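PDB 7CO3: AlgW protein from Pseudomonas aeruginosa, which is an HtrA-type protease, probably a serine endopeptidase, that joins a trypsin-like domain to a PDZ domain suited to binding peptides. Local coordinates for residues T141-V146 with L157-K162. The protein carries 1 engineered substitution. Sequence-based numbering, arbitrary orientation.
Sequences TIAQLV and LKIDLK
Two neighbouring strands of the six-stranded barrel in the trypsin-like domain, 140-149 and 154-158, form a beta hairpin, and Q144 pairs with K158 across it. This antiparallel hydrogen-bonded pair is closed by Q144 N to K158 O (3.0 Å) and K158 N to Q144 O (2.9 Å). On the next, non-hydrogen-bonded pair, the branched ends of L145 and L157 meet obliquely, CD1 of L145 lying 3.6 Å from CD2 of L157; an apolar leucine suits the buried site of L157 beside I131. The short methyl of A143 leaves room for I159 CG2, 3.6 Å from its CB, both residues being buried against V133. With I159 chi1 at 65°, CG2 is the branch turned to A143 and to the methyl of T141. Threonine serves both ways here: its CG2 touches L161 CD1 tip to tip at 3.7 Å, while OG1 bonds weakly to I142 O. V146 CG2, a compact beta-branched methyl, rests on K158 CB (3.6 Å), and the long lysine chain, bent at chi2, carries NZ away to a hydrogen bond with E115 O and a cation-pi contact with Y117. Buried A143, L157 and I159, with Q144 and K158 on the other face, fit an antiparallel hairpin of the N-terminal beta-barrel in chymotrypsin-like proteases.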
ATOM      1  N   THR B 141      25.888  -9.035  17.152  1.00 46.55           N
ATOM      2  CA  THR B 141      26.715 -10.228  17.284  1.00 44.42           C
ATOM      3  C   THR B 141      26.794 -10.923  15.939  1.00 43.20           C
ATOM      4  O   THR B 141      25.948 -10.729  15.065  1.00 42.71           O
ATOM      5  CB  THR B 141      26.183 -11.206  18.349  1.00 51.31           C
ATOM      6  OG1 THR B 141      27.127 -12.266  18.532  1.00 46.57           O
ATOM      7  CG2 THR B 141      24.839 -11.837  17.932  1.00 42.50           C
ATOM      8  N   ILE B 142      27.835 -11.716  15.782  1.00 40.50           N
ATOM      9  CA  ILE B 142      27.981 -12.539  14.592  1.00 51.37           C
ATOM     10  C   ILE B 142      27.185 -13.813  14.807  1.00 43.12           C
ATOM     11  O   ILE B 142      27.110 -14.327  15.926  1.00 47.95           O
ATOM     12  CB  ILE B 142      29.463 -12.833  14.295  1.00 44.72           C
ATOM     13  CG1 ILE B 142      30.159 -11.613  13.691  1.00 53.65           C
ATOM     14  CG2 ILE B 142      29.598 -13.960  13.290  1.00 47.19           C
ATOM     15  CD1 ILE B 142      30.433 -10.452  14.648  1.00 62.29           C
ATOM     16  N   ALA B 143      26.549 -14.299  13.753  1.00 38.29           N
ATOM     17  CA  ALA B 143      25.750 -15.507  13.830  1.00 46.02           C
ATOM     18  C   ALA B 143      26.456 -16.622  13.080  1.00 43.72           C
ATOM     19  O   ALA B 143      27.245 -16.369  12.171  1.00 42.16           O
ATOM     20  CB  ALA B 143      24.351 -15.293  13.235  1.00 38.60           C
ATOM     21  N   GLN B 144      26.155 -17.861  13.473  1.00 40.55           N
ATOM     22  CA  GLN B 144      26.574 -19.055  12.758  1.00 43.98           C
ATOM     23  C   GLN B 144      25.384 -19.648  12.018  1.00 41.94           C
ATOM     24  O   GLN B 144      24.240 -19.555  12.473  1.00 41.60           O
ATOM     25  CB  GLN B 144      27.148 -20.123  13.701  1.00 52.65           C
ATOM     26  CG  GLN B 144      28.556 -19.843  14.283  1.00 79.47           C
ATOM     27  CD  GLN B 144      29.436 -18.912  13.442  1.00 74.55           C
ATOM     28  OE1 GLN B 144      29.905 -19.272  12.359  1.00 69.43           O
ATOM     29  NE2 GLN B 144      29.683 -17.710  13.963  1.00 70.03           N
ATOM     30  N   LEU B 145      25.661 -20.283  10.887  1.00 34.31           N
ATOM     31  CA  LEU B 145      24.629 -20.958  10.119  1.00 41.03           C
ATOM     32  C   LEU B 145      24.472 -22.390  10.626  1.00 49.60           C
ATOM     33  O   LEU B 145      25.385 -23.211  10.461  1.00 55.18           O
ATOM     34  CB  LEU B 145      24.963 -20.962   8.629  1.00 39.25           C
ATOM     35  CG  LEU B 145      23.842 -21.445   7.700  1.00 43.47           C
ATOM     36  CD1 LEU B 145      22.566 -20.571   7.811  1.00 46.69           C
ATOM     37  CD2 LEU B 145      24.325 -21.475   6.269  1.00 43.45           C
ATOM     38  N   VAL B 146      23.317 -22.695  11.230  1.00 43.51           N
ATOM     39  CA  VAL B 146      23.047 -24.065  11.667  1.00 48.78           C
ATOM     40  C   VAL B 146      22.841 -24.972  10.460  1.00 50.53           C
ATOM     41  O   VAL B 146      23.496 -26.007  10.312  1.00 54.00           O
ATOM     42  CB  VAL B 146      21.838 -24.092  12.620  1.00 45.48           C
ATOM     43  CG1 VAL B 146      21.507 -25.527  13.057  1.00 46.79           C
ATOM     44  CG2 VAL B 146      22.105 -23.183  13.831  1.00 41.81           C
ATOM     45  N   LEU B 157      19.875 -19.957  12.050  1.00 28.20           N
ATOM     46  CA  LEU B 157      21.061 -19.311  12.568  1.00 35.61           C
ATOM     47  C   LEU B 157      21.094 -19.535  14.075  1.00 34.48           C
ATOM     48  O   LEU B 157      20.064 -19.774  14.707  1.00 35.13           O
ATOM     49  CB  LEU B 157      21.053 -17.789  12.304  1.00 29.51           C
ATOM     50  CG  LEU B 157      20.877 -17.225  10.883  1.00 33.21           C
ATOM     51  CD1 LEU B 157      20.846 -15.660  10.924  1.00 29.96           C
ATOM     52  CD2 LEU B 157      21.975 -17.734   9.983  1.00 31.08           C
ATOM     53  N   LYS B 158      22.281 -19.392  14.643  1.00 44.40           N
ATOM     54  CA  LYS B 158      22.515 -19.515  16.075  1.00 48.57           C
ATOM     55  C   LYS B 158      23.408 -18.376  16.524  1.00 38.50           C
ATOM     56  O   LYS B 158      24.413 -18.080  15.872  1.00 39.54           O
ATOM     57  CB  LYS B 158      23.178 -20.869  16.419  1.00 46.93           C
ATOM     58  CG  LYS B 158      23.155 -21.234  17.923  1.00 49.91           C
ATOM     59  CD  LYS B 158      24.298 -20.577  18.710  1.00 63.66           C
ATOM     60  CE  LYS B 158      24.515 -21.234  20.059  1.00 65.76           C
ATOM     61  NZ  LYS B 158      23.224 -21.486  20.756  1.00 66.09           N
ATOM     62  N   ILE B 159      23.055 -17.763  17.651  1.00 44.88           N
ATOM     63  CA  ILE B 159      23.869 -16.735  18.279  1.00 46.17           C
ATOM     64  C   ILE B 159      24.079 -17.095  19.744  1.00 51.48           C
ATOM     65  O   ILE B 159      23.310 -17.859  20.332  1.00 48.00           O
ATOM     66  CB  ILE B 159      23.248 -15.325  18.121  1.00 45.57           C
ATOM     67  CG1 ILE B 159      21.895 -15.177  18.859  1.00 44.65           C
ATOM     68  CG2 ILE B 159      23.093 -14.978  16.609  1.00 40.18           C
ATOM     69  CD1 ILE B 159      21.363 -13.708  18.874  1.00 44.73           C
ATOM     70  N   ASP B 160      25.130 -16.527  20.324  1.00 58.13           N
ATOM     71  CA  ASP B 160      25.528 -16.746  21.714  1.00 66.28           C
ATOM     72  C   ASP B 160      25.362 -15.422  22.455  1.00 67.37           C
ATOM     73  O   ASP B 160      26.249 -14.568  22.415  1.00 76.75           O
ATOM     74  CB  ASP B 160      26.963 -17.261  21.777  1.00 83.57           C
ATOM     75  CG  ASP B 160      27.497 -17.384  23.196  1.00102.94           C
ATOM     76  OD1 ASP B 160      26.825 -18.027  24.030  1.00108.26           O
ATOM     77  OD2 ASP B 160      28.595 -16.853  23.469  1.00108.64           O
ATOM     78  N   LEU B 161      24.221 -15.259  23.126  1.00 62.90           N
ATOM     79  CA  LEU B 161      23.857 -14.002  23.773  1.00 58.86           C
ATOM     80  C   LEU B 161      22.850 -14.284  24.880  1.00 58.90           C
ATOM     81  O   LEU B 161      22.014 -15.184  24.761  1.00 59.24           O
ATOM     82  CB  LEU B 161      23.272 -13.012  22.754  1.00 58.49           C
ATOM     83  CG  LEU B 161      24.239 -12.109  21.975  1.00 57.29           C
ATOM     84  CD1 LEU B 161      23.521 -10.986  21.246  1.00 55.13           C
ATOM     85  CD2 LEU B 161      25.287 -11.521  22.908  1.00 57.59           C
ATOM     86  N   LYS B 162      22.912 -13.489  25.943  1.00 63.87           N
ATOM     87  CA  LYS B 162      22.145 -13.730  27.160  1.00 64.13           C
ATOM     88  C   LYS B 162      20.866 -12.901  27.192  1.00 62.55           C
ATOM     89  O   LYS B 162      20.771 -11.835  26.574  1.00 59.44           O
ATOM     90  CB  LYS B 162      22.982 -13.418  28.417  1.00 69.05           C
ATOM     91  CG  LYS B 162      22.821 -11.981  28.941  1.00 79.91           C
ATOM     92  CD  LYS B 162      23.556 -11.715  30.270  1.00 94.14           C
ATOM     93  CE  LYS B 162      22.653 -11.846  31.510  1.00 88.45           C
ATOM     94  NZ  LYS B 162      21.968 -10.572  31.878  1.00 88.77           N
TER